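Local coordinates for protein glycerol kinase, putative (Plasmodium falciparum, PDB 2W40) that probably catalyses the ATP-dependent phosphorylation of glycerol to sn-glycerol 3-phosphate, as a member of the FGGY family of carbohydrate kinases, at residues C[133-138]-C[189-194]; C[127-132]-C[201-206]; C[173-178]-C[227-232]. All blocks are in the same frame, centred on the assembly; numbering follows the deposited sequence.

How the contacts relate
All three contacts lie within the N-terminal FGGY domain, which belongs to the actin-like ATPase clan. Contacts 1 and 2 are neighbours, their centres about 8 Å apart. Along the chain, contact 1 is nested inside the loop closed by contact 2, and Leu192 O probably accepts a hydrogen bond from Asp201 N where they meet. Together they form one packed region around the end of helix 123-130, which reaches a bound glycerol through Tyr137 of contact 1. Contact 3, centre to centre about 28 Å from contact 1 and 31 Å from contact 2, has segments that alternate with theirs along the chain; it is structural packing of helix 167-176 at the edge of the six-stranded sheet.

Contact 1. Residues C[133-138]-C[189-194]; sequences YFNTYF and RTLLMD. With EDO (1,2-ethanediol), chain B.
The Phe138 ring lies against the backbone and side chain of Arg189. Phe138 CG sits anti to its own carbonyl carbon (chi1 -78°), which lays one face of the ring over the peptide: Arg189 O comes within 3.3 Å of Phe138 CG, and Arg189 CA makes a CH-pi contact, 3.9 Å from the ring centroid. Bends at chi2 and chi3 of the arginine bring the guanidinium beside the CE1/CZ rim, on the side of the ring where Arg189 CA lies, with Phe138 CZ 3.6 Å from Arg189 NE. The planes are 40° apart, and Phe138 CZ sits off-centre over one guanidinium face, so this is no parallel stack.

Tyr137 meets the guanidinium at its edge instead. Its CG is anti to the backbone N (chi1 174°), sending the phenol toward Arg189 with the two planes almost perpendicular. The bond from Arg189 NH2 to Tyr137 OH, 3.1 Å long, is bent and weak; salt bridges from Arg189 NE to Glu86 and from NH1 to Glu308 hold the guanidinium in place.

Leu191 fills the other side of the contact. Its CD1 packs 3.9 Å from Phe138 CB, while CD2 approaches the edge of the Phe134 ring near its plane. Asn135 shapes the turn that presents both aromatics: OD1 accepts from Phe138 N almost straight (2.9 Å) and from Tyr137 N, which stands above its carbonyl plane. At the outer end, an ethanediol molecule lies over one face of the Tyr133 ring and takes a hydrogen bond from Tyr133 N.

Tyr137 OH also hydrogen-bonds O3 of a bound glycerol. An Asx turn carrying a tyrosine, beside an arginine gripped by two glutamates, is consistent with the glycerol pocket of an FGGY kinase.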
loop_
_atom_site.group_PDB
_atom_site.type_symbol
_atom_site.label_atom_id
_atom_site.label_comp_id
_atom_site.label_asym_id
_atom_site.label_seq_id
_atom_site.Cartn_x
_atom_site.Cartn_y
_atom_site.Cartn_z
ATOM N N TYR C 133 24.861 17.181 9.754
ATOM C CA TYR C 133 23.828 18.073 10.367
ATOM C C TYR C 133 23.042 17.279 11.413
ATOM O O TYR C 133 23.169 16.060 11.489
ATOM C CB TYR C 133 22.901 18.554 9.297
ATOM C CG TYR C 133 23.484 19.351 8.151
ATOM C CD1 TYR C 133 24.441 20.258 8.350
ATOM C CD2 TYR C 133 23.098 19.116 6.880
ATOM C CE1 TYR C 133 24.901 21.089 7.356
ATOM C CE2 TYR C 133 23.649 19.845 5.834
ATOM C CZ TYR C 133 24.554 20.874 6.116
ATOM O OH TYR C 133 25.111 21.654 5.070
ATOM N N PHE C 134 22.306 17.973 12.293
ATOM C CA PHE C 134 21.351 17.300 13.177
ATOM C C PHE C 134 20.438 16.451 12.315
ATOM O O PHE C 134 19.938 16.882 11.262
ATOM C CB PHE C 134 20.473 18.342 13.930
ATOM C CG PHE C 134 21.205 19.184 14.978
ATOM C CD1 PHE C 134 22.413 18.786 15.585
ATOM C CD2 PHE C 134 20.694 20.406 15.374
ATOM C CE1 PHE C 134 23.073 19.584 16.572
ATOM C CE2 PHE C 134 21.404 21.177 16.337
ATOM C CZ PHE C 134 22.489 20.743 16.971
ATOM N N ASN C 135 20.115 15.270 12.855
ATOM C CA ASN C 135 19.200 14.358 12.227
ATOM C C ASN C 135 18.592 13.411 13.259
ATOM O O ASN C 135 18.980 13.451 14.411
ATOM C CB ASN C 135 19.907 13.637 11.060
ATOM C CG ASN C 135 21.102 12.832 11.520
ATOM O OD1 ASN C 135 21.004 12.107 12.582
ATOM N ND2 ASN C 135 22.201 12.864 10.719
ATOM N N THR C 136 17.664 12.586 12.817
ATOM C CA THR C 136 17.000 11.632 13.699
ATOM C C THR C 136 17.754 10.326 13.847
ATOM O O THR C 136 17.296 9.418 14.597
ATOM C CB THR C 136 15.565 11.292 13.258
ATOM O OG1 THR C 136 15.677 10.692 11.984
ATOM C CG2 THR C 136 14.687 12.572 13.127
ATOM N N TYR C 137 18.867 10.238 13.118
ATOM C CA TYR C 137 19.576 8.968 12.754
ATOM C C TYR C 137 20.715 8.680 13.786
ATOM O O TYR C 137 20.826 7.536 14.307
ATOM C CB TYR C 137 20.131 9.197 11.345
ATOM C CG TYR C 137 21.021 8.121 10.759
ATOM C CD1 TYR C 137 20.847 6.755 11.071
ATOM C CD2 TYR C 137 21.916 8.464 9.816
ATOM C CE1 TYR C 137 21.697 5.769 10.429
ATOM C CE2 TYR C 137 22.752 7.525 9.244
ATOM C CZ TYR C 137 22.603 6.181 9.509
ATOM O OH TYR C 137 23.457 5.284 8.870
ATOM N N PHE C 138 21.584 9.689 14.020
ATOM C CA PHE C 138 22.700 9.597 14.987
ATOM C C PHE C 138 22.270 9.443 16.421
ATOM O O PHE C 138 21.130 9.600 16.705
ATOM C CB PHE C 138 23.689 10.681 14.740
ATOM C CG PHE C 138 24.625 10.427 13.564
ATOM C CD1 PHE C 138 24.295 9.566 12.523
ATOM C CD2 PHE C 138 25.893 10.994 13.580
ATOM C CE1 PHE C 138 25.219 9.326 11.473
ATOM C CE2 PHE C 138 26.808 10.781 12.532
ATOM C CZ PHE C 138 26.422 9.984 11.460
ATOM N N ARG C 189 29.484 8.215 14.834
ATOM C CA ARG C 189 28.083 8.017 14.523
ATOM C C ARG C 189 27.155 8.555 15.617
ATOM O O ARG C 189 25.942 8.313 15.653
ATOM C CB ARG C 189 27.783 6.568 14.273
ATOM C CG ARG C 189 28.728 5.940 13.285
ATOM C CD ARG C 189 28.823 6.665 11.963
ATOM N NE ARG C 189 27.557 6.601 11.205
ATOM C CZ ARG C 189 27.394 6.782 9.902
ATOM N NH1 ARG C 189 28.404 7.182 9.115
ATOM N NH2 ARG C 189 26.214 6.562 9.344
ATOM N N THR C 190 27.779 9.235 16.555
ATOM C CA THR C 190 27.058 9.650 17.786
ATOM C C THR C 190 26.562 11.127 17.777
ATOM O O THR C 190 25.629 11.458 18.580
ATOM C CB THR C 190 27.997 9.465 19.035
ATOM O OG1 THR C 190 29.095 10.370 18.925
ATOM C CG2 THR C 190 28.405 8.004 19.336
ATOM N N LEU C 191 27.198 11.977 16.949
ATOM C CA LEU C 191 26.970 13.432 16.902
ATOM C C LEU C 191 27.686 14.128 18.092
ATOM O O LEU C 191 27.439 15.290 18.370
ATOM C CB LEU C 191 25.506 13.805 16.814
ATOM C CG LEU C 191 24.992 14.421 15.530
ATOM C CD1 LEU C 191 23.419 14.473 15.410
ATOM C CD2 LEU C 191 25.587 15.725 15.418
ATOM N N LEU C 192 28.526 13.336 18.834
ATOM C CA LEU C 192 29.272 13.810 20.004
ATOM C C LEU C 192 30.795 13.915 19.809
ATOM O O LEU C 192 31.472 14.449 20.705
ATOM C CB LEU C 192 29.002 12.994 21.249
ATOM C CG LEU C 192 27.554 12.800 21.576
ATOM C CD1 LEU C 192 27.513 11.791 22.733
ATOM C CD2 LEU C 192 26.887 14.149 21.890
ATOM N N MET C 193 31.333 13.330 18.710
ATOM C CA MET C 193 32.761 13.304 18.530
ATOM C C MET C 193 33.166 14.422 17.551
ATOM O O MET C 193 32.490 14.607 16.542
ATOM C CB MET C 193 33.167 11.978 17.928
ATOM C CG MET C 193 34.672 11.755 17.961
ATOM S SD MET C 193 35.233 10.305 17.023
ATOM C CE MET C 193 35.209 10.960 15.311
ATOM N N ASP C 194 34.316 15.033 17.795
ATOM C CA ASP C 194 34.985 15.964 16.890
ATOM C C ASP C 194 35.597 15.112 15.756
ATOM O O ASP C 194 36.466 14.252 16.021
ATOM C CB ASP C 194 36.040 16.739 17.611
ATOM C CG ASP C 194 36.688 17.826 16.685
ATOM O OD1 ASP C 194 37.041 17.543 15.523
ATOM O OD2 ASP C 194 36.890 18.981 17.184
HETATM C C1 EDO B . 25.574 16.535 5.754
HETATM O O1 EDO B . 25.728 16.783 4.336
HETATM C C2 EDO B . 24.359 15.698 6.055
HETATM O O2 EDO B . 24.231 15.506 7.399
#

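Contact 2. Residues C[127-132]-C[201-206]; sequences QKKTGT and DEKMCK. With EDO (1,2-ethanediol), chain D.
A capped helix start is the centre of this contact: Asp201 is the N-cap of helix 202-207, and Lys129 reaches its carboxylate from the last turn of helix 123-130. Asp201 OD2 accepts from Met204 N at 2.9 Å on its anti side, closing the first turn. The Lys129 and Asp201 side chains run toward each other from opposite directions, with Lys129 NZ 3.1 Å from both Asp201 OD1 and Asp201 OD2, a two-pronged salt bridge whose individual hydrogen bonds are weak. CG of Lys129 is anti to the backbone N (chi1 177°), and bends at the next three torsions curl the chain so that its CD also rests against the carboxylate. Its ammonium group donates more closely to an ethanediol, 2.7 Å from NZ to O2. Lys203 NZ, 4.5 Å from Lys129 NZ, adds a like charge that Asp201 would help to offset.

Beside the charged pair the helices meet through methionine. Met204 CG packs 3.8 Å from Thr130 CG2 and also touches Lys129 CG, while its sulfur faces the ethanediol carbons. The contact is thus a helix C-terminus packed against a neighbouring helix N-terminus, bridged by a salt bridge from Lys129 to the N-cap aspartate.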
loop_
_atom_site.group_PDB
_atom_site.type_symbol
_atom_site.label_atom_id
_atom_site.label_comp_id
_atom_site.label_asym_id
_atom_site.label_seq_id
_atom_site.Cartn_x
_atom_site.Cartn_y
_atom_site.Cartn_z
ATOM N N GLN C 127 28.161 20.510 11.272
ATOM C CA GLN C 127 28.732 19.667 10.238
ATOM C C GLN C 127 30.220 19.719 10.277
ATOM O O GLN C 127 30.899 18.679 10.198
ATOM C CB GLN C 127 28.148 20.016 8.903
ATOM C CG GLN C 127 28.685 19.072 7.764
ATOM C CD GLN C 127 28.510 19.630 6.352
ATOM O OE1 GLN C 127 28.384 20.864 6.106
ATOM N NE2 GLN C 127 28.558 18.706 5.393
ATOM N N LYS C 128 30.800 20.909 10.446
ATOM C CA LYS C 128 32.274 21.041 10.515
ATOM C C LYS C 128 32.794 20.274 11.728
ATOM O O LYS C 128 33.777 19.606 11.694
ATOM C CB LYS C 128 32.717 22.487 10.577
ATOM C CG LYS C 128 32.563 23.332 9.278
ATOM C CD LYS C 128 33.027 22.571 7.958
ATOM C CE LYS C 128 32.936 23.466 6.698
ATOM N NZ LYS C 128 32.559 22.733 5.412
ATOM N N LYS C 129 32.065 20.345 12.830
ATOM C CA LYS C 129 32.531 19.676 14.035
ATOM C C LYS C 129 32.477 18.148 13.921
ATOM O O LYS C 129 33.387 17.489 14.350
ATOM C CB LYS C 129 31.769 20.235 15.202
ATOM C CG LYS C 129 32.075 19.585 16.557
ATOM C CD LYS C 129 33.514 19.691 17.044
ATOM C CE LYS C 129 34.068 21.180 17.414
ATOM N NZ LYS C 129 33.215 21.793 18.510
ATOM N N THR C 130 31.309 17.650 13.477
ATOM C CA THR C 130 30.937 16.238 13.616
ATOM C C THR C 130 30.896 15.457 12.336
ATOM O O THR C 130 30.805 14.252 12.360
ATOM C CB THR C 130 29.562 16.047 14.359
ATOM O OG1 THR C 130 28.536 16.513 13.451
ATOM C CG2 THR C 130 29.543 16.701 15.747
ATOM N N GLY C 131 30.798 16.122 11.196
ATOM C CA GLY C 131 30.524 15.452 9.934
ATOM C C GLY C 131 29.115 15.302 9.388
ATOM O O GLY C 131 28.895 14.951 8.237
ATOM N N THR C 132 28.163 15.785 10.183
ATOM C CA THR C 132 26.756 15.704 9.864
ATOM C C THR C 132 25.997 16.937 10.404
ATOM O O THR C 132 26.466 17.557 11.334
ATOM C CB THR C 132 26.089 14.391 10.520
ATOM O OG1 THR C 132 24.780 14.176 9.967
ATOM C CG2 THR C 132 26.164 14.452 12.090
ATOM N N ASP C 201 33.512 15.735 22.128
ATOM C CA ASP C 201 33.485 17.214 22.076
ATOM C C ASP C 201 32.607 17.780 23.201
ATOM O O ASP C 201 31.387 17.483 23.296
ATOM C CB ASP C 201 32.954 17.656 20.753
ATOM C CG ASP C 201 33.085 19.167 20.577
ATOM O OD1 ASP C 201 34.221 19.686 20.546
ATOM O OD2 ASP C 201 31.998 19.792 20.593
ATOM N N GLU C 202 33.225 18.633 24.012
ATOM C CA GLU C 202 32.523 19.223 25.152
ATOM C C GLU C 202 31.291 20.040 24.756
ATOM O O GLU C 202 30.231 19.923 25.364
ATOM C CB GLU C 202 33.491 20.055 26.037
ATOM C CG GLU C 202 32.846 20.456 27.361
ATOM C CD GLU C 202 33.761 21.267 28.276
ATOM O OE1 GLU C 202 35.005 21.206 28.083
ATOM O OE2 GLU C 202 33.181 21.959 29.156
ATOM N N LYS C 203 31.425 20.804 23.666
ATOM C CA LYS C 203 30.342 21.629 23.192
ATOM C C LYS C 203 29.157 20.787 22.728
ATOM O O LYS C 203 27.990 21.030 23.045
ATOM C CB LYS C 203 30.842 22.542 22.062
ATOM C CG LYS C 203 31.797 23.679 22.429
ATOM C CD LYS C 203 31.981 24.736 21.299
ATOM C CE LYS C 203 33.230 25.573 21.612
ATOM N NZ LYS C 203 34.452 24.669 21.686
ATOM N N MET C 204 29.411 19.728 21.930
ATOM C CA MET C 204 28.337 18.868 21.549
ATOM C C MET C 204 27.672 18.209 22.767
ATOM O O MET C 204 26.442 18.018 22.806
ATOM C CB MET C 204 28.846 17.776 20.615
ATOM C CG MET C 204 29.419 18.250 19.255
ATOM S SD MET C 204 28.374 19.438 18.365
ATOM C CE MET C 204 26.751 18.657 18.352
ATOM N N CYS C 205 28.483 17.745 23.706
ATOM C CA CYS C 205 27.923 17.134 24.925
ATOM C C CYS C 205 26.992 18.084 25.654
ATOM O O CYS C 205 25.953 17.701 26.125
ATOM C CB CYS C 205 29.039 16.602 25.812
ATOM S SG CYS C 205 29.803 15.049 25.100
ATOM N N LYS C 206 27.384 19.352 25.699
ATOM C CA LYS C 206 26.554 20.402 26.347
ATOM C C LYS C 206 25.244 20.583 25.647
ATOM O O LYS C 206 24.169 20.612 26.292
ATOM C CB LYS C 206 27.331 21.745 26.474
ATOM C CG LYS C 206 26.539 22.850 27.108
ATOM C CD LYS C 206 27.295 24.221 27.104
ATOM C CE LYS C 206 26.547 25.356 27.912
ATOM N NZ LYS C 206 26.123 24.849 29.278
HETATM C C1 EDO D . 28.863 23.039 18.228
HETATM O O1 EDO D . 28.915 24.465 18.127
HETATM C C2 EDO D . 29.764 22.637 17.090
HETATM O O2 EDO D . 31.110 23.095 17.335
#

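Contact 3. Residues C[173-178]-C[227-232]; sequences FNLTKG and GLVKSE. With EDO (1,2-ethanediol), chain E.
With its CG anti to the carbonyl carbon (chi1 -58°) and the chain bent at chi3 and chi4, Lys177 swings its ammonium group to Glu232. The glutamate answers from the crowded position, CG between its backbone N and carbonyl carbon (chi1 59°), with a second bend at chi2. The two side chains cross at about a right angle, and Lys177 NZ meets the syn lone pair of Glu232 OE1 at 2.7 Å, a short salt bridge between two solvent-exposed residues. On the way there, Lys177 CD passes 3.5 Å from Lys230 O and also rests on the side chain of Lys230, whose own ammonium turns away to Asn239.

Behind this bridge the backbones are joined through one carbonyl. Leu175 O accepts from Lys230 N at 2.9 Å, in the carbonyl plane and close to straight, and from Ser231 N at 3.0 Å, tilted out of that plane. Val229 CA adds a CA-H...O contact to the same oxygen. A second such contact runs in the other sense, from Thr176 CA to Leu228 O at 3.5 Å. Leu175 O is presented where helix 167-176 ends: Lys177 has positive phi and closes a Schellman motif, with Gly178 N bonded to Phe173 O. An ethanediol hydroxyl, O1, lies near both Leu228 O and Thr176 O, and its carbon C1 packs 3.5 Å from Gly227 CA.

On the buried side, Leu175 CD2 faces Val229 CG1 at 4.4 Å. Both side chains touch Ile242 of strand 241-247 and strand 74-83, and Leu175 also packs on helix 49-70. The C-terminal end of helix 167-176 is thereby held to the chain leaving edge strand 225-228 of the six-stranded sheet.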
loop_
_atom_site.group_PDB
_atom_site.type_symbol
_atom_site.label_atom_id
_atom_site.label_comp_id
_atom_site.label_asym_id
_atom_site.label_seq_id
_atom_site.Cartn_x
_atom_site.Cartn_y
_atom_site.Cartn_z
ATOM N N PHE C 173 31.370 -4.484 27.025
ATOM C CA PHE C 173 31.115 -4.331 28.462
ATOM C C PHE C 173 30.632 -5.640 29.054
ATOM O O PHE C 173 31.141 -6.071 30.107
ATOM C CB PHE C 173 30.093 -3.231 28.640
ATOM C CG PHE C 173 29.690 -2.987 30.034
ATOM C CD1 PHE C 173 30.363 -2.009 30.763
ATOM C CD2 PHE C 173 28.729 -3.815 30.638
ATOM C CE1 PHE C 173 30.012 -1.805 32.107
ATOM C CE2 PHE C 173 28.324 -3.544 32.001
ATOM C CZ PHE C 173 28.969 -2.548 32.692
ATOM N N ASN C 174 29.699 -6.307 28.409
ATOM C CA ASN C 174 29.212 -7.543 28.954
ATOM C C ASN C 174 30.216 -8.663 28.860
ATOM O O ASN C 174 30.416 -9.402 29.788
ATOM C CB ASN C 174 27.892 -7.921 28.307
ATOM C CG ASN C 174 26.753 -7.073 28.764
ATOM O OD1 ASN C 174 26.257 -6.193 28.059
ATOM N ND2 ASN C 174 26.260 -7.373 29.898
ATOM N N LEU C 175 30.848 -8.809 27.712
ATOM C CA LEU C 175 31.844 -9.932 27.526
ATOM C C LEU C 175 33.040 -9.877 28.482
ATOM O O LEU C 175 33.509 -10.902 28.982
ATOM C CB LEU C 175 32.346 -10.012 26.097
ATOM C CG LEU C 175 31.340 -10.554 25.081
ATOM C CD1 LEU C 175 31.822 -10.181 23.665
ATOM C CD2 LEU C 175 31.166 -12.114 25.314
ATOM N N THR C 176 33.477 -8.658 28.757
ATOM C CA THR C 176 34.658 -8.347 29.555
ATOM C C THR C 176 34.351 -8.110 31.036
ATOM O O THR C 176 35.250 -7.933 31.808
ATOM C CB THR C 176 35.476 -7.162 28.997
ATOM O OG1 THR C 176 34.752 -5.946 29.219
ATOM C CG2 THR C 176 35.914 -7.334 27.582
ATOM N N LYS C 177 33.052 -8.112 31.422
ATOM C CA LYS C 177 32.602 -7.791 32.751
ATOM C C LYS C 177 33.024 -6.396 33.192
ATOM O O LYS C 177 33.439 -6.182 34.332
ATOM C CB LYS C 177 32.990 -8.891 33.763
ATOM C CG LYS C 177 32.442 -10.224 33.385
ATOM C CD LYS C 177 32.745 -11.257 34.506
ATOM C CE LYS C 177 31.920 -11.014 35.717
ATOM N NZ LYS C 177 30.401 -11.079 35.385
ATOM N N GLY C 178 32.912 -5.449 32.276
ATOM C CA GLY C 178 32.946 -4.008 32.669
ATOM C C GLY C 178 33.778 -3.063 31.853
ATOM O O GLY C 178 33.711 -1.861 32.112
ATOM N N GLY C 227 40.154 -6.071 25.656
ATOM C CA GLY C 227 40.016 -6.848 26.835
ATOM C C GLY C 227 39.884 -8.291 26.601
ATOM O O GLY C 227 39.758 -8.776 25.520
ATOM N N LEU C 228 39.830 -8.951 27.720
ATOM C CA LEU C 228 39.671 -10.383 27.852
ATOM C C LEU C 228 38.232 -10.737 28.126
ATOM O O LEU C 228 37.560 -10.169 28.972
ATOM C CB LEU C 228 40.521 -10.919 29.008
ATOM C CG LEU C 228 42.012 -10.808 29.066
ATOM C CD1 LEU C 228 42.566 -11.292 30.451
ATOM C CD2 LEU C 228 42.735 -11.471 27.838
ATOM N N VAL C 229 37.738 -11.751 27.436
ATOM C CA VAL C 229 36.434 -12.320 27.771
ATOM C C VAL C 229 36.546 -12.965 29.175
ATOM O O VAL C 229 37.449 -13.844 29.435
ATOM C CB VAL C 229 35.927 -13.375 26.763
ATOM C CG1 VAL C 229 34.617 -13.983 27.216
ATOM C CG2 VAL C 229 35.787 -12.678 25.353
ATOM N N LYS C 230 35.589 -12.557 30.032
ATOM C CA LYS C 230 35.467 -13.065 31.347
ATOM C C LYS C 230 34.045 -13.496 31.717
ATOM O O LYS C 230 33.857 -14.071 32.839
ATOM C CB LYS C 230 35.947 -12.050 32.401
ATOM C CG LYS C 230 37.412 -11.669 32.291
ATOM C CD LYS C 230 38.335 -12.854 32.617
ATOM C CE LYS C 230 39.766 -12.473 33.138
ATOM N NZ LYS C 230 40.612 -13.649 33.612
ATOM N N SER C 231 33.051 -13.208 30.864
ATOM C CA SER C 231 31.696 -13.539 31.201
ATOM C C SER C 231 31.468 -15.003 31.512
ATOM O O SER C 231 31.767 -15.881 30.699
ATOM C CB SER C 231 30.639 -13.074 30.193
ATOM O OG SER C 231 29.356 -13.527 30.540
ATOM N N GLU C 232 30.805 -15.245 32.630
ATOM C CA GLU C 232 30.518 -16.635 33.033
ATOM C C GLU C 232 29.505 -17.334 32.122
ATOM O O GLU C 232 29.352 -18.600 32.154
ATOM C CB GLU C 232 29.977 -16.614 34.476
ATOM C CG GLU C 232 28.684 -15.739 34.602
ATOM C CD GLU C 232 28.936 -14.155 34.784
ATOM O OE1 GLU C 232 30.131 -13.696 34.844
ATOM O OE2 GLU C 232 27.902 -13.386 34.847
HETATM C C1 EDO E . 39.255 -7.387 30.178
HETATM O O1 EDO E . 38.269 -8.360 31.055
HETATM C C2 EDO E . 40.567 -6.819 30.681
HETATM O O2 EDO E . 41.853 -7.219 30.077
#